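Local coordinates for cytoplasmic protein (Bacillus cereus, PDB 2O3L), which is of unknown function but belongs to the DUF1048 family and folds as an all-helical left-handed superhelix, at residues Q43-L46 / I47-F50. Sequence-based numbering, arbitrary orientation.
Sequences QYEL and IDLF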
loop_
_atom_site.group_PDB
_atom_site.type_symbol
_atom_site.label_atom_id
_atom_site.label_comp_id
_atom_site.label_asym_id
_atom_site.label_seq_id
_atom_site.Cartn_x
_atom_site.Cartn_y
_atom_site.Cartn_z
ATOM N N GLN A 43 -1.090 4.351 -3.190
ATOM C CA GLN A 43 -1.477 2.947 -3.060
ATOM C C GLN A 43 -1.119 2.118 -4.316
ATOM O O GLN A 43 -0.751 0.938 -4.215
ATOM C CB GLN A 43 -2.963 2.830 -2.775
ATOM C CG GLN A 43 -3.300 3.372 -1.427
ATOM C CD GLN A 43 -4.787 3.450 -1.189
ATOM O OE1 GLN A 43 -5.583 2.944 -1.980
ATOM N NE2 GLN A 43 -5.165 4.087 -0.090
ATOM N N TYR A 44 -1.215 2.734 -5.485
ATOM C CA TYR A 44 -0.835 2.016 -6.704
ATOM C C TYR A 44 0.686 1.749 -6.718
ATOM O O TYR A 44 1.123 0.644 -7.098
ATOM C CB TYR A 44 -1.302 2.724 -7.967
ATOM C CG TYR A 44 -2.832 2.960 -8.042
ATOM C CD1 TYR A 44 -3.730 2.244 -7.217
ATOM C CD2 TYR A 44 -3.369 3.848 -8.951
ATOM C CE1 TYR A 44 -5.108 2.468 -7.297
ATOM C CE2 TYR A 44 -4.744 4.086 -9.031
ATOM C CZ TYR A 44 -5.610 3.392 -8.200
ATOM O OH TYR A 44 -6.973 3.621 -8.273
ATOM N N GLU A 45 1.469 2.738 -6.288
ATOM C CA GLU A 45 2.897 2.534 -6.174
ATOM C C GLU A 45 3.169 1.414 -5.190
ATOM O O GLU A 45 4.050 0.573 -5.408
ATOM C CB GLU A 45 3.637 3.811 -5.774
ATOM C CG GLU A 45 3.604 4.891 -6.821
ATOM C CD GLU A 45 4.435 4.595 -8.074
ATOM O OE1 GLU A 45 5.065 3.507 -8.185
ATOM O OE2 GLU A 45 4.474 5.490 -8.928
ATOM N N LEU A 46 2.408 1.394 -4.114
ATOM C CA LEU A 46 2.603 0.383 -3.106
ATOM C C LEU A 46 2.268 -1.026 -3.636
ATOM O O LEU A 46 2.949 -2.006 -3.265
ATOM C CB LEU A 46 1.808 0.684 -1.854
ATOM C CG LEU A 46 2.001 -0.305 -0.687
ATOM C CD1 LEU A 46 3.376 -0.091 -0.064
ATOM C CD2 LEU A 46 0.908 -0.067 0.337
ATOM N N ILE A 47 1.272 -1.128 -4.516
ATOM C CA ILE A 47 0.919 -2.419 -5.106
ATOM C C ILE A 47 2.034 -2.881 -6.056
ATOM O O ILE A 47 2.334 -4.066 -6.128
ATOM C CB ILE A 47 -0.425 -2.318 -5.868
ATOM C CG1 ILE A 47 -1.558 -2.109 -4.845
ATOM C CG2 ILE A 47 -0.679 -3.531 -6.753
ATOM C CD1 ILE A 47 -2.837 -1.551 -5.433
ATOM N N ASP A 48 2.639 -1.961 -6.805
ATOM C CA ASP A 48 3.807 -2.321 -7.601
ATOM C C ASP A 48 4.915 -2.889 -6.695
ATOM O O ASP A 48 5.567 -3.875 -7.028
ATOM C CB ASP A 48 4.368 -1.133 -8.377
ATOM C CG ASP A 48 3.701 -0.922 -9.714
ATOM O OD1 ASP A 48 3.011 -1.835 -10.189
ATOM O OD2 ASP A 48 3.877 0.163 -10.303
ATOM N N LEU A 49 5.157 -2.226 -5.580
ATOM C CA LEU A 49 6.232 -2.643 -4.664
ATOM C C LEU A 49 5.905 -4.021 -4.034
ATOM O O LEU A 49 6.750 -4.880 -3.968
ATOM C CB LEU A 49 6.412 -1.608 -3.577
ATOM C CG LEU A 49 7.538 -1.803 -2.554
ATOM C CD1 LEU A 49 8.841 -1.454 -3.151
ATOM C CD2 LEU A 49 7.299 -0.959 -1.305
ATOM N N PHE A 50 4.679 -4.194 -3.574
ATOM C CA PHE A 50 4.220 -5.448 -3.018
ATOM C C PHE A 50 4.222 -6.579 -4.052
ATOM O O PHE A 50 4.641 -7.704 -3.733
ATOM C CB PHE A 50 2.813 -5.305 -2.416
ATOM C CG PHE A 50 2.767 -4.768 -1.017
ATOM C CD1 PHE A 50 3.810 -4.088 -0.453
ATOM C CD2 PHE A 50 1.593 -4.919 -0.263
ATOM C CE1 PHE A 50 3.720 -3.580 0.853
ATOM C CE2 PHE A 50 1.514 -4.450 1.041
ATOM C CZ PHE A 50 2.576 -3.763 1.604
HETATM O O HOH W 1 5.261 2.333 -10.479
#
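L46 lies over one face of the F50 ring, one turn back on helix 36-56, the longest helix of this left-handed superhelix. L46 CG sits 4.1 Å from the centroid of the F50 ring, 14° off the ring normal. This is a CH-pi contact, offset toward the rim. CG of L46 is anti to the backbone N (chi1 -177°), which carries the branch forward to the ring. Its CD1 then reaches F50 CE1 at 3.6 Å. The same pair shares a backbone hydrogen bond, from F50 N to L46 O. Three more i to i+4 bonds link Q43 to I47, Y44 to D48 and E45 to L49. Beyond the pair, L46 packs on F71 and L75 of helix 68-82, and the F50 ring meets Y17 edge-to-face.

Y44 and I47 touch more loosely, with CD1 of Y44 4.3 Å from CD1 of I47. Both also pack against helix 2-11.

E45 and D48, one turn apart, are exposed. Their carboxylates are turned 73° apart, and their like charges probably repel. D48 also forms a salt bridge through OD1 to R9, which probably offsets some of that charge. A water joins the two acids. It donates to E45 OE1 at 2.6 Å and to D48 OD2 at 2.6 Å, bridging oxygens that stand 4.1 Å apart.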